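Local coordinates for protein Exo-beta-1,3-galactanase (Bifidobacterium bifidum, PDB 5FLW) that probably removes galactose from the non-reducing ends of beta-1,3-galactan chains, as a glycoside hydrolase of family 43, at residues 203-217 with 231-245. Residues are numbered along the deposited sequence; the frame is centred on the assembly and turned at random.
Unlike the reference sequence in segment 231-245: Glu236 (reference Lys).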
loop_
_atom_site.group_PDB
_atom_site.type_symbol
_atom_site.label_atom_id
_atom_site.label_comp_id
_atom_site.label_asym_id
_atom_site.label_seq_id
_atom_site.Cartn_x
_atom_site.Cartn_y
_atom_site.Cartn_z
ATOM N N PHE A 203 -7.478 2.489 6.745
ATOM C CA PHE A 203 -7.018 1.298 7.449
ATOM C C PHE A 203 -5.522 1.402 7.731
ATOM O O PHE A 203 -4.774 2.005 6.955
ATOM C CB PHE A 203 -7.261 0.036 6.605
ATOM C CG PHE A 203 -8.698 -0.157 6.198
ATOM C CD1 PHE A 203 -9.250 0.568 5.145
ATOM C CD2 PHE A 203 -9.506 -1.067 6.867
ATOM C CE1 PHE A 203 -10.601 0.383 4.778
ATOM C CE2 PHE A 203 -10.855 -1.257 6.496
ATOM C CZ PHE A 203 -11.386 -0.534 5.454
ATOM N N GLY A 204 -5.083 0.771 8.829
ATOM C CA GLY A 204 -3.663 0.681 9.126
ATOM C C GLY A 204 -3.380 -0.384 10.168
ATOM O O GLY A 204 -4.294 -0.999 10.729
ATOM N N SER A 205 -2.088 -0.589 10.421
ATOM C CA SER A 205 -1.608 -1.610 11.345
ATOM C C SER A 205 -0.916 -0.989 12.556
ATOM O O SER A 205 -0.255 0.054 12.453
ATOM C CB SER A 205 -0.640 -2.577 10.656
ATOM O OG SER A 205 0.358 -1.883 9.929
ATOM N N GLN A 206 -1.059 -1.647 13.707
ATOM C CA GLN A 206 -0.306 -1.196 14.875
ATOM C C GLN A 206 1.186 -1.435 14.642
ATOM O O GLN A 206 1.593 -2.120 13.699
ATOM C CB GLN A 206 -0.800 -1.866 16.167
ATOM C CG GLN A 206 -2.308 -1.766 16.347
ATOM C CD GLN A 206 -2.785 -2.398 17.657
ATOM O OE1 GLN A 206 -3.724 -3.212 17.680
ATOM N NE2 GLN A 206 -2.143 -2.048 18.756
ATOM N N LEU A 207 2.004 -0.828 15.505
ATOM C CA LEU A 207 3.465 -0.906 15.431
ATOM C C LEU A 207 3.874 -2.005 16.406
ATOM O O LEU A 207 4.068 -1.760 17.600
ATOM C CB LEU A 207 4.095 0.439 15.797
ATOM C CG LEU A 207 3.622 1.643 14.966
ATOM C CD1 LEU A 207 4.314 2.921 15.417
ATOM C CD2 LEU A 207 3.876 1.435 13.506
ATOM N N THR A 208 3.973 -3.232 15.902
ATOM C CA THR A 208 4.344 -4.378 16.731
ATOM C C THR A 208 5.449 -5.185 16.062
ATOM O O THR A 208 5.526 -6.400 16.210
ATOM C CB THR A 208 3.136 -5.299 17.014
ATOM O OG1 THR A 208 2.663 -5.872 15.790
ATOM C CG2 THR A 208 2.007 -4.519 17.664
ATOM N N SER A 209 6.299 -4.481 15.325
ATOM C CA SER A 209 7.412 -5.082 14.598
ATOM C C SER A 209 6.992 -6.259 13.716
ATOM O O SER A 209 6.059 -6.138 12.940
ATOM C CB SER A 209 8.585 -5.435 15.520
ATOM O OG SER A 209 8.205 -6.254 16.610
ATOM N N TRP A 210 7.686 -7.388 13.826
ATOM C CA TRP A 210 7.362 -8.549 12.995
ATOM C C TRP A 210 6.042 -9.232 13.351
ATOM O O TRP A 210 5.416 -9.849 12.497
ATOM C CB TRP A 210 8.525 -9.544 12.969
ATOM C CG TRP A 210 9.734 -8.994 12.276
ATOM C CD1 TRP A 210 10.779 -8.349 12.854
ATOM C CD2 TRP A 210 10.006 -9.021 10.870
ATOM N NE1 TRP A 210 11.693 -7.976 11.902
ATOM C CE2 TRP A 210 11.242 -8.381 10.675
ATOM C CE3 TRP A 210 9.328 -9.530 9.760
ATOM C CZ2 TRP A 210 11.815 -8.234 9.418
ATOM C CZ3 TRP A 210 9.900 -9.384 8.511
ATOM C CH2 TRP A 210 11.131 -8.745 8.351
ATOM N N ASP A 211 5.623 -9.114 14.603
ATOM C CA ASP A 211 4.361 -9.696 15.036
ATOM C C ASP A 211 3.181 -9.027 14.330
ATOM O O ASP A 211 3.163 -7.811 14.106
ATOM C CB ASP A 211 4.212 -9.552 16.549
ATOM C CG ASP A 211 5.245 -10.383 17.335
ATOM O OD1 ASP A 211 5.634 -11.501 16.896
ATOM O OD2 ASP A 211 5.683 -9.889 18.396
ATOM N N THR A 212 2.194 -9.837 13.964
ATOM C CA THR A 212 0.935 -9.312 13.464
ATOM C C THR A 212 0.073 -8.853 14.641
ATOM O O THR A 212 0.251 -9.285 15.788
ATOM C CB THR A 212 0.244 -10.377 12.611
ATOM O OG1 THR A 212 0.192 -11.604 13.344
ATOM C CG2 THR A 212 1.034 -10.620 11.312
ATOM N N ASN A 213 -0.868 -7.956 14.348
ATOM C CA ASN A 213 -1.707 -7.345 15.367
ATOM C C ASN A 213 -3.107 -7.142 14.810
ATOM O O ASN A 213 -3.366 -7.346 13.618
ATOM C CB ASN A 213 -1.104 -6.000 15.854
ATOM C CG ASN A 213 -0.933 -4.971 14.719
ATOM O OD1 ASN A 213 -1.900 -4.368 14.257
ATOM N ND2 ASN A 213 0.307 -4.747 14.309
ATOM N N ASP A 214 -4.018 -6.728 15.689
ATOM C CA ASP A 214 -5.379 -6.414 15.271
ATOM C C ASP A 214 -5.340 -5.039 14.608
ATOM O O ASP A 214 -5.208 -4.003 15.283
ATOM C CB ASP A 214 -6.330 -6.446 16.464
ATOM C CG ASP A 214 -6.532 -7.844 17.023
ATOM O OD1 ASP A 214 -6.414 -8.849 16.267
ATOM O OD2 ASP A 214 -6.855 -7.937 18.236
ATOM N N ASN A 215 -5.426 -5.029 13.274
ATOM C CA ASN A 215 -5.409 -3.786 12.520
ATOM C C ASN A 215 -6.734 -3.028 12.718
ATOM O O ASN A 215 -7.755 -3.591 13.139
ATOM C CB ASN A 215 -5.177 -4.064 11.032
ATOM C CG ASN A 215 -3.790 -4.695 10.723
ATOM O OD1 ASN A 215 -3.537 -5.062 9.575
ATOM N ND2 ASN A 215 -2.921 -4.837 11.729
ATOM N N LYS A 216 -6.714 -1.726 12.405
ATOM C CA LYS A 216 -7.875 -0.887 12.694
ATOM C C LYS A 216 -8.186 0.060 11.538
ATOM O O LYS A 216 -7.376 0.266 10.616
ATOM C CB LYS A 216 -7.670 -0.071 13.980
ATOM C CG LYS A 216 -7.208 -0.863 15.158
ATOM C CD LYS A 216 -7.243 -0.011 16.424
ATOM C CE LYS A 216 -6.950 -0.850 17.642
ATOM N NZ LYS A 216 -6.878 -0.046 18.897
ATOM N N TYR A 217 -9.380 0.669 11.618
ATOM C CA TYR A 217 -9.812 1.657 10.636
ATOM C C TYR A 217 -10.499 2.851 11.305
ATOM O O TYR A 217 -11.011 2.772 12.437
ATOM C CB TYR A 217 -10.700 1.035 9.543
ATOM C CG TYR A 217 -12.114 0.732 10.008
ATOM C CD1 TYR A 217 -12.369 -0.344 10.867
ATOM C CD2 TYR A 217 -13.188 1.522 9.609
ATOM C CE1 TYR A 217 -13.658 -0.633 11.321
ATOM C CE2 TYR A 217 -14.497 1.247 10.058
ATOM C CZ TYR A 217 -14.723 0.167 10.907
ATOM O OH TYR A 217 -16.012 -0.115 11.337
ATOM N N LYS A 231 -11.118 1.566 15.228
ATOM C CA LYS A 231 -11.853 0.342 15.522
ATOM C C LYS A 231 -11.302 -0.860 14.779
ATOM O O LYS A 231 -10.670 -0.736 13.740
ATOM C CB LYS A 231 -13.320 0.499 15.129
ATOM C CG LYS A 231 -14.102 1.499 15.954
ATOM C CD LYS A 231 -15.534 1.589 15.463
ATOM C CE LYS A 231 -16.341 2.571 16.295
ATOM N NZ LYS A 231 -17.737 2.679 15.801
ATOM N N LEU A 232 -11.375 -1.976 15.309
ATOM C CA LEU A 232 -10.920 -3.183 14.652
ATOM C C LEU A 232 -11.876 -3.553 13.531
ATOM O O LEU A 232 -13.079 -3.378 13.664
ATOM C CB LEU A 232 -10.940 -4.342 15.656
ATOM C CG LEU A 232 -9.707 -4.750 16.464
ATOM C CD1 LEU A 232 -9.343 -3.688 17.482
ATOM C CD2 LEU A 232 -9.939 -6.084 17.160
ATOM N N PHE A 233 -11.348 -4.062 12.425
ATOM C CA PHE A 233 -12.200 -4.593 11.354
ATOM C C PHE A 233 -12.240 -6.118 11.235
ATOM O O PHE A 233 -13.143 -6.646 10.572
ATOM C CB PHE A 233 -11.919 -3.949 9.977
ATOM C CG PHE A 233 -10.477 -4.011 9.534
ATOM C CD1 PHE A 233 -9.566 -3.025 9.910
ATOM C CD2 PHE A 233 -10.036 -5.054 8.728
ATOM C CE1 PHE A 233 -8.225 -3.081 9.503
ATOM C CE2 PHE A 233 -8.680 -5.125 8.307
ATOM C CZ PHE A 233 -7.788 -4.133 8.697
ATOM N N ALA A 234 -11.284 -6.830 11.823
ATOM C CA ALA A 234 -11.290 -8.280 11.960
ATOM C C ALA A 234 -11.547 -8.672 13.420
ATOM O O ALA A 234 -11.482 -7.830 14.323
ATOM C CB ALA A 234 -9.940 -8.841 11.497
ATOM N N PRO A 235 -11.837 -9.953 13.689
ATOM C CA PRO A 235 -12.164 -10.337 15.072
ATOM C C PRO A 235 -11.006 -10.060 16.022
ATOM O O PRO A 235 -9.821 -10.131 15.666
ATOM C CB PRO A 235 -12.471 -11.831 14.963
ATOM C CG PRO A 235 -12.826 -12.057 13.543
ATOM C CD PRO A 235 -12.101 -11.049 12.725
ATOM N N GLU A 236 -11.371 -9.694 17.240
ATOM C CA GLU A 236 -10.378 -9.454 18.270
ATOM C C GLU A 236 -9.535 -10.695 18.506
ATOM O O GLU A 236 -10.066 -11.795 18.697
ATOM C CB GLU A 236 -11.080 -9.025 19.557
ATOM C CG GLU A 236 -10.154 -8.671 20.700
ATOM C CD GLU A 236 -10.898 -8.101 21.894
ATOM O OE1 GLU A 236 -12.070 -8.526 22.141
ATOM O OE2 GLU A 236 -10.276 -7.265 22.620
ATOM N N GLY A 237 -8.213 -10.510 18.497
ATOM C CA GLY A 237 -7.303 -11.603 18.676
ATOM C C GLY A 237 -6.976 -12.364 17.414
ATOM O O GLY A 237 -6.058 -13.196 17.442
ATOM N N ALA A 238 -7.686 -12.117 16.305
ATOM C CA ALA A 238 -7.357 -12.786 15.047
ATOM C C ALA A 238 -6.088 -12.230 14.409
ATOM O O ALA A 238 -5.610 -12.804 13.423
ATOM C CB ALA A 238 -8.491 -12.688 14.026
ATOM N N LYS A 239 -5.543 -11.115 14.922
ATOM C CA LYS A 239 -4.352 -10.475 14.339
ATOM C C LYS A 239 -4.528 -10.209 12.839
ATOM O O LYS A 239 -3.603 -10.395 12.051
ATOM C CB LYS A 239 -3.063 -11.277 14.591
ATOM C CG LYS A 239 -2.766 -11.702 16.009
ATOM C CD LYS A 239 -2.572 -10.548 16.936
ATOM C CE LYS A 239 -2.143 -11.081 18.316
ATOM N NZ LYS A 239 -2.300 -10.073 19.441
ATOM N N THR A 240 -5.733 -9.768 12.441
ATOM C CA THR A 240 -6.038 -9.492 11.030
ATOM C C THR A 240 -5.805 -10.750 10.186
ATOM O O THR A 240 -5.211 -10.707 9.102
ATOM C CB THR A 240 -5.242 -8.289 10.498
ATOM O OG1 THR A 240 -5.140 -7.286 11.518
ATOM C CG2 THR A 240 -5.945 -7.666 9.303
ATOM N N TYR A 241 -6.200 -11.899 10.738
ATOM C CA TYR A 241 -5.935 -13.207 10.119
ATOM C C TYR A 241 -4.436 -13.423 9.882
ATOM O O TYR A 241 -3.994 -13.876 8.814
ATOM C CB TYR A 241 -6.817 -13.464 8.896
ATOM C CG TYR A 241 -8.246 -13.534 9.352
ATOM C CD1 TYR A 241 -8.661 -14.569 10.173
ATOM C CD2 TYR A 241 -9.160 -12.523 9.039
ATOM C CE1 TYR A 241 -9.959 -14.640 10.637
ATOM C CE2 TYR A 241 -10.466 -12.577 9.491
ATOM C CZ TYR A 241 -10.863 -13.642 10.302
ATOM O OH TYR A 241 -12.168 -13.763 10.786
ATOM N N ASP A 242 -3.659 -13.083 10.920
ATOM C CA ASP A 242 -2.203 -13.206 10.926
ATOM C C ASP A 242 -1.578 -12.557 9.689
ATOM O O ASP A 242 -0.848 -13.188 8.918
ATOM C CB ASP A 242 -1.751 -14.660 11.118
ATOM C CG ASP A 242 -0.242 -14.782 11.325
ATOM O OD1 ASP A 242 0.398 -13.800 11.755
ATOM O OD2 ASP A 242 0.299 -15.881 11.054
ATOM N N SER A 243 -1.915 -11.283 9.476
ATOM C CA SER A 243 -1.358 -10.533 8.362
ATOM C C SER A 243 -1.230 -9.075 8.773
ATOM O O SER A 243 -1.713 -8.660 9.831
ATOM C CB SER A 243 -2.219 -10.661 7.083
ATOM O OG SER A 243 -3.391 -9.851 7.137
ATOM N N GLN A 244 -0.593 -8.296 7.904
ATOM C CA GLN A 244 -0.500 -6.848 8.050
ATOM C C GLN A 244 -1.187 -6.214 6.843
ATOM O O GLN A 244 -0.763 -6.439 5.702
ATOM C CB GLN A 244 0.964 -6.386 8.106
ATOM C CG GLN A 244 1.069 -4.858 8.304
ATOM C CD GLN A 244 2.498 -4.328 8.273
ATOM O OE1 GLN A 244 3.374 -4.931 7.654
ATOM N NE2 GLN A 244 2.739 -3.197 8.960
ATOM N N VAL A 245 -2.249 -5.425 7.096
ATOM C CA VAL A 245 -2.991 -4.807 5.997
ATOM C C VAL A 245 -2.019 -4.108 5.057
ATOM O O VAL A 245 -1.080 -3.416 5.478
ATOM C CB VAL A 245 -4.096 -3.848 6.490
ATOM C CG1 VAL A 245 -3.514 -2.655 7.260
ATOM C CG2 VAL A 245 -4.931 -3.341 5.308
HETATM O O HOH W 1 -0.551 -6.823 11.642
HETATM O O HOH W 2 -7.882 -8.712 14.206
HETATM O O HOH W 3 -4.751 -9.351 19.805
HETATM O O HOH W 4 -8.824 -6.040 13.277
HETATM O O HOH W 5 -16.213 -2.077 13.276
HETATM O O HOH W 6 -18.254 1.715 12.898
#
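Asp214 OD2 is gripped by Gly237 N, which reaches it on the syn side at 2.9 Å in a nearly straight bond (170°), and by a water that also accepts from Lys239 NZ. The other oxygen of the carboxylate, Asp214 OD1, takes Lys239 N at 2.8 Å. Gly237 belongs to the type II turn 235-238. Both amides would probably lose their acceptor, and the turn its tie to residues 203-217, with an alanine at Asp214. Next along the chain, the Thr240 hydroxyl donates to Asn213 O (OG1 to O 2.7 Å), in the carbonyl plane. Asn215, its CG anti to the carbonyl carbon (chi1 -64°), crosses Thr240 and turns OD1 to accept a hydrogen bond from Val245 N (2.8 Å). Thr212 OG1 donates to Asp242 OD1 (2.7 Å) on the anti side; the other oxygen of Asp242 forms a salt bridge with Arg304. Toward the sheet the contact turns apolar: the edge of Phe203 stands on one face of Phe233 in a T-shaped pair, planes at 85°, and Tyr217 CD1 packs against Phe233 CB. Tyr217 and Lys231 exchange two backbone bonds, joining strands 216-220 and 231-232 as an antiparallel hairpin in which 231-232 is the outermost strand of its blade in the five-bladed beta-propeller of family 43. Residues 233-243 then lead into strand 244-250 of the next blade, whose Phe263 and Ile283 also pack on Phe233.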